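Local coordinates for protein cellobiose 2-epimerase (Spirochaeta thermophila DSM 6192, PDB 5ZIG) that probably catalyses the reversible epimerization of cellobiose to beta-D-glucosyl-(1->4)-D-mannose, as a member of the N-acylglucosamine 2-epimerase family, at residues F251-V265 / F277-A291. Sequence-based numbering, arbitrary orientation.
Sequences FGHDIEATWLLTESV and FLSWIRPVMEETARA
A chi1 of 178° sets the Phe277 ring opposite its backbone N and carries it into helix 251-265, where Val265 lies over one face and Leu261 CB and Thr262 OG1 meet the edge in plane. Thr262 suits this edge because its hydroxyl, 3.3 Å from Phe277 CE2, is already engaged: it donates to Thr258 O within its own helix and also bonds Asn327. Replacing Phe277 with alanine would strip away this ring and is likely to open a gap beside Leu261, Thr262 and Val265. One turn on, Leu261 CD2 is wedged 3.6 Å from both Trp280 CH2 and Ile281 CD1. Thr258, a compact residue where the backbones come nearest (6.3 Å from Thr258 CA to Ile281 CA), turns its OG1 back to Ile255 O (2.7 Å, on a lone pair), while CG2 lies alongside Val284 CG1 at 3.5 Å, the two chains pointing opposite ways. Folds in Met285 at chi2 and chi3 bring its flexible thioether against Ile255 CD1. Farther along, a water joins Phe251 O to Thr288 OG1. The segment axes come within 9.6 Å and run roughly antiparallel (142°), forming a helical hairpin with a buried interface, the repeating element of the (alpha/alpha)6 barrel characteristic of this six-hairpin clan.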
ATOM      1  N   PHE A 251      -9.194  10.095  -2.104  1.00 22.80           N
ATOM      2  CA  PHE A 251      -8.832  10.030  -3.521  1.00 28.17           C
ATOM      3  C   PHE A 251      -7.729   9.009  -3.757  1.00 25.50           C
ATOM      4  O   PHE A 251      -7.781   8.245  -4.729  1.00 26.90           O
ATOM      5  CB  PHE A 251      -8.412  11.419  -4.031  1.00 31.80           C
ATOM      6  CG  PHE A 251      -9.494  12.443  -3.917  1.00 35.08           C
ATOM      7  CD1 PHE A 251     -10.407  12.632  -4.944  1.00 34.12           C
ATOM      8  CD2 PHE A 251      -9.637  13.184  -2.754  1.00 40.68           C
ATOM      9  CE1 PHE A 251     -11.426  13.554  -4.817  1.00 43.66           C
ATOM     10  CE2 PHE A 251     -10.652  14.111  -2.623  1.00 40.39           C
ATOM     11  CZ  PHE A 251     -11.551  14.296  -3.654  1.00 42.02           C
ATOM     12  N   GLY A 252      -6.736   8.965  -2.859  1.00 28.99           N
ATOM     13  CA  GLY A 252      -5.680   7.972  -2.979  1.00 31.75           C
ATOM     14  C   GLY A 252      -6.183   6.539  -2.861  1.00 29.43           C
ATOM     15  O   GLY A 252      -5.707   5.647  -3.564  1.00 26.84           O
ATOM     16  N   HIS A 253      -7.133   6.293  -1.957  1.00 25.54           N
ATOM     17  CA  HIS A 253      -7.640   4.928  -1.811  1.00 20.70           C
ATOM     18  C   HIS A 253      -8.483   4.534  -3.016  1.00 22.02           C
ATOM     19  O   HIS A 253      -8.438   3.379  -3.457  1.00 28.63           O
ATOM     20  CB  HIS A 253      -8.437   4.770  -0.514  1.00 31.48           C
ATOM     21  CG  HIS A 253      -7.576   4.496   0.681  1.00 31.70           C
ATOM     22  ND1 HIS A 253      -7.472   5.374   1.742  1.00 31.35           N
ATOM     23  CD2 HIS A 253      -6.744   3.465   0.962  1.00 28.69           C
ATOM     24  CE1 HIS A 253      -6.624   4.888   2.632  1.00 27.92           C
ATOM     25  NE2 HIS A 253      -6.162   3.733   2.180  1.00 33.02           N
ATOM     26  N   ASP A 254      -9.241   5.484  -3.576  1.00 26.05           N
ATOM     27  CA  ASP A 254      -9.983   5.210  -4.802  1.00 30.64           C
ATOM     28  C   ASP A 254      -9.034   4.739  -5.894  1.00 28.73           C
ATOM     29  O   ASP A 254      -9.186   3.634  -6.427  1.00 29.63           O
ATOM     30  CB  ASP A 254     -10.744   6.451  -5.265  1.00 30.66           C
ATOM     31  CG  ASP A 254     -12.031   6.685  -4.500  1.00 32.51           C
ATOM     32  OD1 ASP A 254     -12.306   5.982  -3.502  1.00 36.59           O
ATOM     33  OD2 ASP A 254     -12.769   7.603  -4.886  1.00 40.21           O
ATOM     34  N   ILE A 255      -8.020   5.554  -6.210  1.00 25.14           N
ATOM     35  CA  ILE A 255      -7.115   5.213  -7.301  1.00 25.12           C
ATOM     36  C   ILE A 255      -6.339   3.945  -6.944  1.00 28.47           C
ATOM     37  O   ILE A 255      -6.246   3.024  -7.763  1.00 28.05           O
ATOM     38  CB  ILE A 255      -6.198   6.413  -7.689  1.00 20.81           C
ATOM     39  CG1 ILE A 255      -5.366   6.150  -8.956  1.00 23.94           C
ATOM     40  CG2 ILE A 255      -5.186   6.807  -6.641  1.00 20.82           C
ATOM     41  CD1 ILE A 255      -6.153   5.845 -10.163  1.00 25.68           C
ATOM     42  N   GLU A 256      -5.856   3.841  -5.695  1.00 31.37           N
ATOM     43  CA  GLU A 256      -5.130   2.631  -5.304  1.00 31.04           C
ATOM     44  C   GLU A 256      -5.973   1.375  -5.538  1.00 28.01           C
ATOM     45  O   GLU A 256      -5.476   0.362  -6.057  1.00 20.26           O
ATOM     46  CB  GLU A 256      -4.693   2.722  -3.844  1.00 20.43           C
ATOM     47  CG  GLU A 256      -3.508   1.836  -3.482  1.00 20.33           C
ATOM     48  CD  GLU A 256      -3.193   1.854  -1.987  1.00 20.34           C
ATOM     49  OE1 GLU A 256      -3.910   2.524  -1.230  1.00 28.56           O
ATOM     50  OE2 GLU A 256      -2.217   1.192  -1.582  1.00 23.53           O
ATOM     51  N   ALA A 257      -7.263   1.430  -5.209  1.00 25.80           N
ATOM     52  CA  ALA A 257      -8.055   0.203  -5.293  1.00 30.01           C
ATOM     53  C   ALA A 257      -8.195  -0.273  -6.734  1.00 31.15           C
ATOM     54  O   ALA A 257      -8.175  -1.479  -6.988  1.00 20.26           O
ATOM     55  CB  ALA A 257      -9.421   0.394  -4.656  1.00 30.92           C
ATOM     56  N   THR A 258      -8.292   0.658  -7.696  1.00 28.94           N
ATOM     57  CA  THR A 258      -8.507   0.237  -9.078  1.00 33.58           C
ATOM     58  C   THR A 258      -7.405  -0.702  -9.544  1.00 27.37           C
ATOM     59  O   THR A 258      -7.688  -1.736 -10.158  1.00 24.62           O
ATOM     60  CB  THR A 258      -8.606   1.441 -10.013  1.00 26.79           C
ATOM     61  OG1 THR A 258      -7.356   2.125 -10.020  1.00 25.31           O
ATOM     62  CG2 THR A 258      -9.718   2.383  -9.563  1.00 21.78           C
ATOM     63  N   TRP A 259      -6.145  -0.401  -9.221  1.00 20.26           N
ATOM     64  CA  TRP A 259      -5.129  -1.296  -9.733  1.00 21.94           C
ATOM     65  C   TRP A 259      -4.915  -2.514  -8.849  1.00 20.08           C
ATOM     66  O   TRP A 259      -4.662  -3.599  -9.383  1.00 21.20           O
ATOM     67  CB  TRP A 259      -3.823  -0.560 -10.016  1.00 20.21           C
ATOM     68  CG  TRP A 259      -2.982  -0.083  -8.885  1.00 25.32           C
ATOM     69  CD1 TRP A 259      -3.081   1.119  -8.234  1.00 22.04           C
ATOM     70  CD2 TRP A 259      -1.829  -0.736  -8.349  1.00 20.14           C
ATOM     71  NE1 TRP A 259      -2.081   1.232  -7.306  1.00 21.88           N
ATOM     72  CE2 TRP A 259      -1.293   0.109  -7.364  1.00 21.72           C
ATOM     73  CE3 TRP A 259      -1.186  -1.953  -8.625  1.00 21.29           C
ATOM     74  CZ2 TRP A 259      -0.164  -0.235  -6.619  1.00 20.14           C
ATOM     75  CZ3 TRP A 259      -0.064  -2.285  -7.905  1.00 20.01           C
ATOM     76  CH2 TRP A 259       0.434  -1.432  -6.902  1.00 25.38           C
ATOM     77  N   LEU A 260      -5.017  -2.380  -7.513  1.00 20.07           N
ATOM     78  CA  LEU A 260      -5.004  -3.569  -6.651  1.00 19.99           C
ATOM     79  C   LEU A 260      -6.162  -4.503  -6.987  1.00 21.56           C
ATOM     80  O   LEU A 260      -5.993  -5.727  -7.013  1.00 25.56           O
ATOM     81  CB  LEU A 260      -5.044  -3.183  -5.170  1.00 20.94           C
ATOM     82  CG  LEU A 260      -3.685  -2.729  -4.632  1.00 26.07           C
ATOM     83  CD1 LEU A 260      -3.804  -2.219  -3.218  1.00 27.86           C
ATOM     84  CD2 LEU A 260      -2.685  -3.872  -4.737  1.00 25.81           C
ATOM     85  N   LEU A 261      -7.343  -3.942  -7.254  1.00 24.06           N
ATOM     86  CA  LEU A 261      -8.471  -4.774  -7.648  1.00 23.89           C
ATOM     87  C   LEU A 261      -8.173  -5.475  -8.967  1.00 25.89           C
ATOM     88  O   LEU A 261      -8.435  -6.676  -9.118  1.00 24.76           O
ATOM     89  CB  LEU A 261      -9.739  -3.935  -7.767  1.00 20.14           C
ATOM     90  CG  LEU A 261     -10.667  -3.741  -6.563  1.00 24.07           C
ATOM     91  CD1 LEU A 261      -9.942  -3.277  -5.339  1.00 33.45           C
ATOM     92  CD2 LEU A 261     -11.739  -2.745  -6.946  1.00 20.29           C
ATOM     93  N   THR A 262      -7.615  -4.732  -9.932  1.00 20.06           N
ATOM     94  CA  THR A 262      -7.199  -5.308 -11.206  1.00 26.68           C
ATOM     95  C   THR A 262      -6.243  -6.480 -11.008  1.00 28.63           C
ATOM     96  O   THR A 262      -6.441  -7.547 -11.592  1.00 33.75           O
ATOM     97  CB  THR A 262      -6.554  -4.229 -12.108  1.00 20.10           C
ATOM     98  OG1 THR A 262      -7.543  -3.271 -12.544  1.00 21.55           O
ATOM     99  CG2 THR A 262      -5.887  -4.877 -13.299  1.00 25.03           C
ATOM    100  N   GLU A 263      -5.230  -6.317 -10.143  1.00 19.91           N
ATOM    101  CA  GLU A 263      -4.287  -7.419  -9.924  1.00 23.50           C
ATOM    102  C   GLU A 263      -4.999  -8.698  -9.488  1.00 27.52           C
ATOM    103  O   GLU A 263      -4.710  -9.787  -9.994  1.00 24.03           O
ATOM    104  CB  GLU A 263      -3.253  -7.050  -8.865  1.00 22.80           C
ATOM    105  CG  GLU A 263      -2.121  -8.020  -8.787  1.00 29.12           C
ATOM    106  CD  GLU A 263      -1.365  -7.924  -7.484  1.00 28.46           C
ATOM    107  OE1 GLU A 263      -1.878  -7.324  -6.519  1.00 31.91           O
ATOM    108  OE2 GLU A 263      -0.232  -8.431  -7.441  1.00 34.73           O
ATOM    109  N   SER A 264      -5.930  -8.578  -8.539  1.00 29.75           N
ATOM    110  CA  SER A 264      -6.582  -9.769  -8.001  1.00 30.10           C
ATOM    111  C   SER A 264      -7.472 -10.446  -9.042  1.00 29.89           C
ATOM    112  O   SER A 264      -7.465 -11.680  -9.170  1.00 35.20           O
ATOM    113  CB  SER A 264      -7.381  -9.404  -6.752  1.00 33.80           C
ATOM    114  OG  SER A 264      -8.335  -8.401  -7.040  1.00 45.62           O
ATOM    115  N   VAL A 265      -8.249  -9.658  -9.799  1.00 33.36           N
ATOM    116  CA  VAL A 265      -9.153 -10.230 -10.802  1.00 23.09           C
ATOM    117  C   VAL A 265      -8.370 -10.754 -12.006  1.00 23.16           C
ATOM    118  O   VAL A 265      -8.805 -11.704 -12.681  1.00 30.19           O
ATOM    119  CB  VAL A 265     -10.242  -9.212 -11.199  1.00 20.01           C
ATOM    120  CG1 VAL A 265     -11.137  -9.734 -12.367  1.00 20.07           C
ATOM    121  CG2 VAL A 265     -11.121  -8.899 -10.027  1.00 20.03           C
ATOM    122  N   PHE A 277     -15.929  -6.443 -14.805  1.00 27.40           N
ATOM    123  CA  PHE A 277     -14.909  -5.741 -14.033  1.00 24.25           C
ATOM    124  C   PHE A 277     -14.513  -4.422 -14.698  1.00 24.21           C
ATOM    125  O   PHE A 277     -14.442  -3.374 -14.039  1.00 23.46           O
ATOM    126  CB  PHE A 277     -13.676  -6.629 -13.833  1.00 31.06           C
ATOM    127  CG  PHE A 277     -12.570  -5.927 -13.084  1.00 25.61           C
ATOM    128  CD1 PHE A 277     -12.652  -5.758 -11.715  1.00 26.71           C
ATOM    129  CD2 PHE A 277     -11.502  -5.365 -13.761  1.00 31.26           C
ATOM    130  CE1 PHE A 277     -11.660  -5.060 -11.022  1.00 31.28           C
ATOM    131  CE2 PHE A 277     -10.504  -4.678 -13.082  1.00 35.95           C
ATOM    132  CZ  PHE A 277     -10.582  -4.525 -11.707  1.00 29.67           C
ATOM    133  N   LEU A 278     -14.246  -4.451 -16.007  1.00 23.45           N
ATOM    134  CA  LEU A 278     -13.976  -3.208 -16.724  1.00 25.87           C
ATOM    135  C   LEU A 278     -15.094  -2.198 -16.509  1.00 30.24           C
ATOM    136  O   LEU A 278     -14.844  -1.059 -16.092  1.00 29.52           O
ATOM    137  CB  LEU A 278     -13.772  -3.487 -18.217  1.00 26.36           C
ATOM    138  CG  LEU A 278     -12.567  -4.362 -18.569  1.00 26.03           C
ATOM    139  CD1 LEU A 278     -12.492  -4.546 -20.067  1.00 27.71           C
ATOM    140  CD2 LEU A 278     -11.264  -3.771 -18.066  1.00 30.25           C
ATOM    141  N   SER A 279     -16.342  -2.605 -16.762  1.00 27.56           N
ATOM    142  CA  SER A 279     -17.465  -1.680 -16.601  1.00 33.44           C
ATOM    143  C   SER A 279     -17.559  -1.154 -15.175  1.00 29.07           C
ATOM    144  O   SER A 279     -17.888   0.018 -14.957  1.00 35.36           O
ATOM    145  CB  SER A 279     -18.776  -2.361 -16.996  1.00 34.14           C
ATOM    146  OG  SER A 279     -18.677  -2.868 -18.305  1.00 41.12           O
ATOM    147  N   TRP A 280     -17.265  -2.003 -14.197  1.00 22.01           N
ATOM    148  CA  TRP A 280     -17.289  -1.583 -12.801  1.00 31.10           C
ATOM    149  C   TRP A 280     -16.225  -0.526 -12.520  1.00 34.26           C
ATOM    150  O   TRP A 280     -16.513   0.539 -11.962  1.00 24.75           O
ATOM    151  CB  TRP A 280     -17.074  -2.802 -11.913  1.00 23.98           C
ATOM    152  CG  TRP A 280     -16.871  -2.517 -10.461  1.00 25.98           C
ATOM    153  CD1 TRP A 280     -17.352  -1.460  -9.763  1.00 28.29           C
ATOM    154  CD2 TRP A 280     -16.129  -3.317  -9.525  1.00 21.37           C
ATOM    155  NE1 TRP A 280     -16.960  -1.544  -8.446  1.00 30.42           N
ATOM    156  CE2 TRP A 280     -16.217  -2.682  -8.272  1.00 35.79           C
ATOM    157  CE3 TRP A 280     -15.427  -4.525  -9.619  1.00 29.04           C
ATOM    158  CZ2 TRP A 280     -15.615  -3.209  -7.112  1.00 29.86           C
ATOM    159  CZ3 TRP A 280     -14.821  -5.045  -8.469  1.00 25.73           C
ATOM    160  CH2 TRP A 280     -14.925  -4.386  -7.237  1.00 32.41           C
ATOM    161  N   ILE A 281     -14.985  -0.811 -12.907  1.00 28.97           N
ATOM    162  CA  ILE A 281     -13.859  -0.012 -12.450  1.00 27.61           C
ATOM    163  C   ILE A 281     -13.722   1.277 -13.258  1.00 33.09           C
ATOM    164  O   ILE A 281     -13.225   2.285 -12.743  1.00 28.12           O
ATOM    165  CB  ILE A 281     -12.594  -0.895 -12.501  1.00 36.37           C
ATOM    166  CG1 ILE A 281     -12.475  -1.693 -11.206  1.00 49.97           C
ATOM    167  CG2 ILE A 281     -11.326  -0.087 -12.755  1.00 42.69           C
ATOM    168  CD1 ILE A 281     -12.279  -0.832  -9.978  1.00 48.52           C
ATOM    169  N   ARG A 282     -14.184   1.282 -14.513  1.00 33.15           N
ATOM    170  CA  ARG A 282     -13.967   2.436 -15.388  1.00 30.12           C
ATOM    171  C   ARG A 282     -14.488   3.741 -14.795  1.00 26.06           C
ATOM    172  O   ARG A 282     -13.736   4.732 -14.785  1.00 32.74           O
ATOM    173  CB  ARG A 282     -14.591   2.160 -16.763  1.00 34.11           C
ATOM    174  CG  ARG A 282     -13.908   2.919 -17.915  1.00 40.77           C
ATOM    175  CD  ARG A 282     -14.810   3.057 -19.129  1.00 49.26           C
ATOM    176  NE  ARG A 282     -14.355   2.231 -20.246  1.00 59.11           N
ATOM    177  CZ  ARG A 282     -13.629   2.678 -21.271  1.00 61.96           C
ATOM    178  NH1 ARG A 282     -13.274   3.958 -21.335  1.00 62.58           N
ATOM    179  NH2 ARG A 282     -13.262   1.844 -22.237  1.00 59.17           N
ATOM    180  N   PRO A 283     -15.722   3.829 -14.290  1.00 29.83           N
ATOM    181  CA  PRO A 283     -16.175   5.114 -13.741  1.00 34.04           C
ATOM    182  C   PRO A 283     -15.401   5.566 -12.514  1.00 33.49           C
ATOM    183  O   PRO A 283     -15.309   6.772 -12.284  1.00 33.75           O
ATOM    184  CB  PRO A 283     -17.651   4.852 -13.418  1.00 29.54           C
ATOM    185  CG  PRO A 283     -17.740   3.406 -13.259  1.00 32.62           C
ATOM    186  CD  PRO A 283     -16.801   2.828 -14.248  1.00 35.07           C
ATOM    187  N   VAL A 284     -14.855   4.643 -11.717  1.00 43.84           N
ATOM    188  CA  VAL A 284     -13.973   5.043 -10.621  1.00 37.47           C
ATOM    189  C   VAL A 284     -12.733   5.726 -11.184  1.00 36.76           C
ATOM    190  O   VAL A 284     -12.292   6.767 -10.684  1.00 43.16           O
ATOM    191  CB  VAL A 284     -13.617   3.818  -9.754  1.00 34.02           C
ATOM    192  CG1 VAL A 284     -12.602   4.171  -8.657  1.00 30.03           C
ATOM    193  CG2 VAL A 284     -14.866   3.238  -9.123  1.00 32.18           C
ATOM    194  N   MET A 285     -12.177   5.167 -12.255  1.00 34.95           N
ATOM    195  CA  MET A 285     -11.008   5.751 -12.904  1.00 42.06           C
ATOM    196  C   MET A 285     -11.330   7.096 -13.544  1.00 39.24           C
ATOM    197  O   MET A 285     -10.541   8.044 -13.432  1.00 33.68           O
ATOM    198  CB  MET A 285     -10.466   4.789 -13.960  1.00 47.42           C
ATOM    199  CG  MET A 285      -9.441   3.806 -13.456  1.00 51.56           C
ATOM    200  SD  MET A 285      -8.097   4.624 -12.580  1.00 55.56           S
ATOM    201  CE  MET A 285      -7.667   5.969 -13.685  1.00 52.95           C
ATOM    202  N   GLU A 286     -12.478   7.188 -14.228  1.00 36.09           N
ATOM    203  CA  GLU A 286     -12.902   8.448 -14.837  1.00 41.26           C
ATOM    204  C   GLU A 286     -13.121   9.534 -13.788  1.00 43.64           C
ATOM    205  O   GLU A 286     -12.765  10.697 -14.011  1.00 50.70           O
ATOM    206  CB  GLU A 286     -14.170   8.232 -15.666  1.00 39.16           C
ATOM    207  CG  GLU A 286     -13.885   7.684 -17.038  1.00 43.04           C
ATOM    208  CD  GLU A 286     -15.010   6.809 -17.601  1.00 52.51           C
ATOM    209  OE1 GLU A 286     -15.888   6.339 -16.827  1.00 57.01           O
ATOM    210  OE2 GLU A 286     -14.990   6.579 -18.833  1.00 39.55           O
ATOM    211  N   GLU A 287     -13.708   9.173 -12.641  1.00 43.98           N
ATOM    212  CA  GLU A 287     -13.834  10.114 -11.528  1.00 46.63           C
ATOM    213  C   GLU A 287     -12.475  10.647 -11.081  1.00 41.33           C
ATOM    214  O   GLU A 287     -12.353  11.816 -10.698  1.00 37.23           O
ATOM    215  CB  GLU A 287     -14.526   9.433 -10.348  1.00 55.48           C
ATOM    216  CG  GLU A 287     -15.988   9.138 -10.550  1.00 65.24           C
ATOM    217  CD  GLU A 287     -16.862  10.195  -9.936  1.00 73.43           C
ATOM    218  OE1 GLU A 287     -16.431  11.370  -9.912  1.00 73.15           O
ATOM    219  OE2 GLU A 287     -17.969   9.846  -9.467  1.00 75.70           O
ATOM    220  N   THR A 288     -11.452   9.789 -11.082  1.00 41.57           N
ATOM    221  CA  THR A 288     -10.129  10.179 -10.607  1.00 37.43           C
ATOM    222  C   THR A 288      -9.425  11.093 -11.606  1.00 29.92           C
ATOM    223  O   THR A 288      -8.743  12.046 -11.208  1.00 29.51           O
ATOM    224  CB  THR A 288      -9.285   8.928 -10.344  1.00 32.96           C
ATOM    225  OG1 THR A 288      -9.882   8.160  -9.295  1.00 30.29           O
ATOM    226  CG2 THR A 288      -7.841   9.295  -9.967  1.00 25.18           C
ATOM    227  N   ALA A 289      -9.584  10.814 -12.904  1.00 24.40           N
ATOM    228  CA  ALA A 289      -8.959  11.617 -13.939  1.00 32.13           C
ATOM    229  C   ALA A 289      -9.611  12.987 -14.050  1.00 42.13           C
ATOM    230  O   ALA A 289      -8.947  13.961 -14.429  1.00 36.26           O
ATOM    231  CB  ALA A 289      -9.028  10.880 -15.279  1.00 28.36           C
ATOM    232  N   ARG A 290     -10.907  13.080 -13.746  1.00 44.42           N
ATOM    233  CA  ARG A 290     -11.555  14.385 -13.697  1.00 52.74           C
ATOM    234  C   ARG A 290     -11.181  15.148 -12.432  1.00 47.76           C
ATOM    235  O   ARG A 290     -11.045  16.374 -12.474  1.00 59.48           O
ATOM    236  CB  ARG A 290     -13.077  14.229 -13.806  1.00 57.70           C
ATOM    237  CG  ARG A 290     -13.586  13.966 -15.231  1.00 55.13           C
ATOM    238  CD  ARG A 290     -15.118  13.964 -15.298  1.00 59.93           C
ATOM    239  NE  ARG A 290     -15.725  13.014 -14.359  1.00 61.59           N
ATOM    240  CZ  ARG A 290     -16.261  11.844 -14.704  1.00 57.64           C
ATOM    241  NH1 ARG A 290     -16.282  11.458 -15.972  1.00 54.03           N
ATOM    242  NH2 ARG A 290     -16.776  11.055 -13.774  1.00 57.70           N
ATOM    243  N   ALA A 291     -10.996  14.448 -11.308  1.00 39.72           N
ATOM    244  CA  ALA A 291     -10.535  15.117 -10.095  1.00 31.29           C
ATOM    245  C   ALA A 291      -9.120  15.666 -10.257  1.00 24.91           C
ATOM    246  O   ALA A 291      -8.801  16.711  -9.688  1.00 27.10           O
ATOM    247  CB  ALA A 291     -10.600  14.152  -8.896  1.00 30.46           C
TER
HETATM  248  O   HOH W   1      -9.386   9.351  -6.788  1.00 38.71           O